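Local coordinates for peroxiredoxin PRX1, mitochondrial (Saccharomyces cerevisiae, PDB 5YKJ), which probably reduces peroxides in mitochondria as a 1-Cys thiol peroxidase, its oxidised thiol being resolved through the glutathione and thioredoxin systems, at residues A[132-143]-A[156-167]. Numbering follows the deposited sequence.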
loop_
_atom_site.group_PDB
_atom_site.type_symbol
_atom_site.label_atom_id
_atom_site.label_comp_id
_atom_site.label_asym_id
_atom_site.label_seq_id
_atom_site.Cartn_x
_atom_site.Cartn_y
_atom_site.Cartn_z
ATOM N N VAL A 132 2.972 -1.693 0.403
ATOM C CA VAL A 132 2.025 -2.594 1.027
ATOM C C VAL A 132 2.801 -3.299 2.127
ATOM O O VAL A 132 3.787 -3.903 1.866
ATOM C CB VAL A 132 1.531 -3.599 0.030
ATOM C CG1 VAL A 132 0.564 -4.567 0.692
ATOM C CG2 VAL A 132 0.882 -2.892 -1.120
ATOM N N ILE A 133 2.327 -3.134 3.350
ATOM C CA ILE A 133 2.991 -3.638 4.553
ATOM C C ILE A 133 2.159 -4.669 5.313
ATOM O O ILE A 133 1.012 -4.495 5.499
ATOM C CB ILE A 133 3.290 -2.458 5.435
ATOM C CG1 ILE A 133 4.153 -1.500 4.649
ATOM C CG2 ILE A 133 3.953 -2.832 6.743
ATOM C CD1 ILE A 133 4.249 -0.116 5.237
ATOM N N ASP A 134 2.805 -5.760 5.685
ATOM C CA ASP A 134 2.122 -6.787 6.391
ATOM C C ASP A 134 2.041 -6.510 7.895
ATOM O O ASP A 134 2.564 -5.608 8.378
ATOM C CB ASP A 134 2.616 -8.188 6.008
ATOM C CG ASP A 134 3.974 -8.554 6.621
ATOM O OD1 ASP A 134 4.417 -7.917 7.529
ATOM O OD2 ASP A 134 4.518 -9.509 6.121
ATOM N N PRO A 135 1.315 -7.386 8.605
ATOM C CA PRO A 135 1.112 -7.246 10.053
ATOM C C PRO A 135 2.396 -7.335 10.870
ATOM O O PRO A 135 2.426 -6.880 11.949
ATOM C CB PRO A 135 0.129 -8.372 10.395
ATOM C CG PRO A 135 -0.625 -8.609 9.143
ATOM C CD PRO A 135 0.357 -8.335 8.019
ATOM N N LYS A 136 3.438 -7.912 10.296
ATOM C CA LYS A 136 4.744 -8.012 10.924
ATOM C C LYS A 136 5.653 -6.851 10.509
ATOM O O LYS A 136 6.777 -6.893 10.776
ATOM C CB LYS A 136 5.443 -9.338 10.635
ATOM C CG LYS A 136 4.593 -10.531 10.844
ATOM C CD LYS A 136 4.047 -10.677 12.223
ATOM C CE LYS A 136 4.877 -10.071 13.315
ATOM N NZ LYS A 136 6.187 -10.719 13.531
ATOM N N LYS A 137 5.094 -5.850 9.865
ATOM C CA LYS A 137 5.801 -4.685 9.429
ATOM C C LYS A 137 6.786 -4.911 8.294
ATOM O O LYS A 137 7.648 -4.139 8.123
ATOM C CB LYS A 137 6.476 -3.904 10.565
ATOM C CG LYS A 137 5.617 -3.712 11.794
ATOM C CD LYS A 137 4.391 -2.828 11.560
ATOM C CE LYS A 137 3.442 -2.811 12.746
ATOM N NZ LYS A 137 2.544 -3.981 12.842
ATOM N N LYS A 138 6.569 -5.948 7.505
ATOM C CA LYS A 138 7.419 -6.166 6.379
ATOM C C LYS A 138 6.823 -5.521 5.167
ATOM O O LYS A 138 5.730 -5.624 4.953
ATOM C CB LYS A 138 7.597 -7.660 6.039
ATOM C CG LYS A 138 8.142 -8.455 7.171
ATOM C CD LYS A 138 9.525 -7.975 7.429
ATOM C CE LYS A 138 10.068 -8.591 8.692
ATOM N NZ LYS A 138 11.292 -9.328 8.423
ATOM N N ILE A 139 7.667 -4.875 4.368
ATOM C CA ILE A 139 7.247 -4.317 3.113
ATOM C C ILE A 139 7.140 -5.511 2.156
ATOM O O ILE A 139 8.042 -6.220 1.959
ATOM C CB ILE A 139 8.260 -3.287 2.573
ATOM C CG1 ILE A 139 8.342 -2.080 3.497
ATOM C CG2 ILE A 139 7.798 -2.862 1.207
ATOM C CD1 ILE A 139 9.516 -1.161 3.234
ATOM N N ARG A 140 5.970 -5.687 1.584
ATOM C CA ARG A 140 5.693 -6.805 0.718
ATOM C C ARG A 140 5.669 -6.528 -0.786
ATOM O O ARG A 140 5.881 -7.380 -1.568
ATOM C CB ARG A 140 4.396 -7.509 1.156
ATOM C CG ARG A 140 4.393 -7.940 2.613
ATOM C CD ARG A 140 5.324 -9.108 2.870
ATOM N NE ARG A 140 4.923 -10.275 2.116
ATOM C CZ ARG A 140 4.036 -11.138 2.557
ATOM N NH1 ARG A 140 3.532 -11.008 3.748
ATOM N NH2 ARG A 140 3.679 -12.143 1.807
ATOM N N LEU A 141 5.369 -5.297 -1.102
ATOM C CA LEU A 141 5.210 -4.864 -2.462
ATOM C C LEU A 141 5.330 -3.356 -2.515
ATOM O O LEU A 141 4.878 -2.731 -1.664
ATOM C CB LEU A 141 3.807 -5.287 -2.962
ATOM C CG LEU A 141 3.401 -5.136 -4.427
ATOM C CD1 LEU A 141 2.418 -6.222 -4.882
ATOM C CD2 LEU A 141 2.729 -3.795 -4.673
ATOM N N ILE A 142 5.962 -2.867 -3.582
ATOM C CA ILE A 142 6.157 -1.460 -3.804
ATOM C C ILE A 142 5.851 -1.092 -5.238
ATOM O O ILE A 142 6.118 -1.825 -6.097
ATOM C CB ILE A 142 7.643 -1.067 -3.515
ATOM C CG1 ILE A 142 8.067 -1.502 -2.131
ATOM C CG2 ILE A 142 7.882 0.435 -3.602
ATOM C CD1 ILE A 142 9.522 -1.248 -1.873
ATOM N N PHE A 143 5.260 0.067 -5.412
ATOM C CA PHE A 143 5.094 0.571 -6.731
ATOM C C PHE A 143 5.154 2.086 -6.765
ATOM O O PHE A 143 4.684 2.727 -5.883
ATOM C CB PHE A 143 3.907 -0.036 -7.450
ATOM C CG PHE A 143 2.579 0.335 -6.926
ATOM C CD1 PHE A 143 1.936 1.437 -7.409
ATOM C CD2 PHE A 143 1.943 -0.445 -6.003
ATOM C CE1 PHE A 143 0.722 1.788 -6.969
ATOM C CE2 PHE A 143 0.706 -0.101 -5.552
ATOM C CZ PHE A 143 0.087 1.008 -6.049
ATOM N N VAL A 156 -4.475 -2.472 -6.507
ATOM C CA VAL A 156 -4.006 -2.505 -5.141
ATOM C C VAL A 156 -4.792 -3.577 -4.362
ATOM O O VAL A 156 -4.258 -4.289 -3.639
ATOM C CB VAL A 156 -4.159 -1.118 -4.457
ATOM C CG1 VAL A 156 -3.910 -1.202 -2.940
ATOM C CG2 VAL A 156 -3.267 -0.094 -5.124
ATOM N N LEU A 157 -6.087 -3.622 -4.563
ATOM C CA LEU A 157 -6.878 -4.629 -3.909
ATOM C C LEU A 157 -6.525 -6.057 -4.401
ATOM O O LEU A 157 -6.550 -6.969 -3.654
ATOM C CB LEU A 157 -8.378 -4.347 -4.046
ATOM C CG LEU A 157 -8.978 -3.178 -3.266
ATOM C CD1 LEU A 157 -10.318 -2.748 -3.860
ATOM C CD2 LEU A 157 -9.088 -3.495 -1.799
ATOM N N ARG A 158 -6.242 -6.173 -5.680
ATOM C CA ARG A 158 -5.922 -7.473 -6.243
ATOM C C ARG A 158 -4.648 -8.064 -5.619
ATOM O O ARG A 158 -4.614 -9.189 -5.230
ATOM C CB ARG A 158 -5.811 -7.399 -7.777
ATOM C CG ARG A 158 -5.774 -8.753 -8.486
ATOM C CD ARG A 158 -5.337 -8.686 -9.942
ATOM N NE ARG A 158 -3.963 -8.296 -10.100
ATOM C CZ ARG A 158 -2.963 -9.143 -10.058
ATOM N NH1 ARG A 158 -3.178 -10.445 -9.933
ATOM N NH2 ARG A 158 -1.745 -8.695 -10.165
ATOM N N VAL A 159 -3.628 -7.249 -5.526
ATOM C CA VAL A 159 -2.408 -7.702 -4.917
ATOM C C VAL A 159 -2.545 -7.982 -3.434
ATOM O O VAL A 159 -1.899 -8.793 -2.964
ATOM C CB VAL A 159 -1.160 -6.868 -5.251
ATOM C CG1 VAL A 159 -1.039 -6.767 -6.733
ATOM C CG2 VAL A 159 -1.200 -5.510 -4.591
ATOM N N ILE A 160 -3.375 -7.216 -2.747
ATOM C CA ILE A 160 -3.582 -7.461 -1.347
ATOM C C ILE A 160 -4.225 -8.862 -1.206
ATOM O O ILE A 160 -3.852 -9.627 -0.379
ATOM C CB ILE A 160 -4.486 -6.397 -0.675
ATOM C CG1 ILE A 160 -3.713 -5.110 -0.447
ATOM C CG2 ILE A 160 -4.952 -6.879 0.697
ATOM C CD1 ILE A 160 -4.615 -3.913 -0.259
ATOM N N ASP A 161 -5.183 -9.119 -2.075
ATOM C CA ASP A 161 -5.845 -10.409 -2.016
ATOM C C ASP A 161 -4.871 -11.569 -2.289
ATOM O O ASP A 161 -4.897 -12.552 -1.654
ATOM C CB ASP A 161 -7.026 -10.451 -2.974
ATOM C CG ASP A 161 -8.232 -9.660 -2.463
ATOM O OD1 ASP A 161 -8.299 -9.404 -1.325
ATOM O OD2 ASP A 161 -9.047 -9.336 -3.242
ATOM N N ALA A 162 -4.024 -11.384 -3.269
ATOM C CA ALA A 162 -3.034 -12.360 -3.580
ATOM C C ALA A 162 -2.050 -12.548 -2.438
ATOM O O ALA A 162 -1.710 -13.610 -2.129
ATOM C CB ALA A 162 -2.298 -11.961 -4.853
ATOM N N LEU A 163 -1.579 -11.459 -1.844
ATOM C CA LEU A 163 -0.626 -11.584 -0.762
ATOM C C LEU A 163 -1.185 -12.279 0.455
ATOM O O LEU A 163 -0.529 -13.060 1.061
ATOM C CB LEU A 163 -0.108 -10.206 -0.332
ATOM C CG LEU A 163 0.879 -9.522 -1.277
ATOM C CD1 LEU A 163 0.908 -8.035 -0.970
ATOM C CD2 LEU A 163 2.250 -10.140 -1.109
ATOM N N GLN A 164 -2.402 -11.913 0.791
ATOM C CA GLN A 164 -3.057 -12.522 1.923
ATOM C C GLN A 164 -3.313 -13.997 1.683
ATOM O O GLN A 164 -3.179 -14.758 2.567
ATOM C CB GLN A 164 -4.337 -11.786 2.314
ATOM C CG GLN A 164 -4.057 -10.371 2.799
ATOM C CD GLN A 164 -5.302 -9.613 3.235
ATOM O OE1 GLN A 164 -6.379 -9.894 2.829
ATOM N NE2 GLN A 164 -5.100 -8.652 4.047
ATOM N N LEU A 165 -3.721 -14.311 0.481
ATOM C CA LEU A 165 -3.979 -15.688 0.124
ATOM C C LEU A 165 -2.704 -16.539 0.152
ATOM O O LEU A 165 -2.695 -17.632 0.651
ATOM C CB LEU A 165 -4.657 -15.803 -1.241
ATOM C CG LEU A 165 -5.005 -17.261 -1.607
ATOM C CD1 LEU A 165 -6.032 -17.820 -0.645
ATOM C CD2 LEU A 165 -5.464 -17.298 -3.029
ATOM N N THR A 166 -1.637 -15.991 -0.389
ATOM C CA THR A 166 -0.399 -16.698 -0.368
ATOM C C THR A 166 0.092 -16.979 1.060
ATOM O O THR A 166 0.585 -18.019 1.317
ATOM C CB THR A 166 0.740 -16.012 -1.180
ATOM O OG1 THR A 166 1.068 -14.769 -0.638
ATOM C CG2 THR A 166 0.371 -15.850 -2.526
ATOM N N ASP A 167 -0.032 -16.010 1.951
ATOM C CA ASP A 167 0.324 -16.189 3.326
ATOM C C ASP A 167 -0.577 -17.199 4.028
ATOM O O ASP A 167 -0.131 -17.941 4.835
ATOM C CB ASP A 167 0.244 -14.885 4.106
ATOM C CG ASP A 167 1.402 -13.936 3.805
ATOM O OD1 ASP A 167 2.232 -14.290 3.027
ATOM O OD2 ASP A 167 1.401 -12.864 4.357
#
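R140 and D167 join the outermost strand 139-144 of the thioredoxin-fold sheet to helix 153-169 near its C-terminal end; the helix packs on that sheet, its segment 156-167 running nearly antiparallel to strand segment 139-143 (158°). The salt bridge is end-on and bidentate: NH1 of R140 reaches OD2 of D167 at 2.9 Å, on that oxygen's syn lone pair, while NH2 of R140 meets OD1 of D167, also at 2.9 Å. Guanidinium and carboxylate lie nearly coplanar, 26° apart. Bends at chi2 and chi3 curl the arginine so that NH1 of R140 also reaches OD2 of D134 at 3.0 Å, on its anti lone pair. One guanidinium thus bridges two carboxylates and probably offsets their like charges. D134 is itself set by the type I turn 134-137 of the β-hairpin, its OD1 taking the backbone N-H groups of K136 and K138 from opposite faces of the carboxylate. With an alanine here instead of R140, D134 and D167 would probably lose the cation they share, and with it the salt-bridge link between hairpin and helix. Toward the N-terminal part of the helix the contact is apolar. L163 slides past R140, with CD2 of L163 3.8 Å from NH2 of the arginine, and CD1 of L163 meets CG1 of V132 tip to tip. L141, its CG anti to the backbone N (chi1 -172°), crosses V159 at about a right angle, laying CD1 of L141 against CB and CG2 of V159. Past it, F143 offers a ring edge to the helix: CZ of F143 lies 3.6 Å from CG2 of V156.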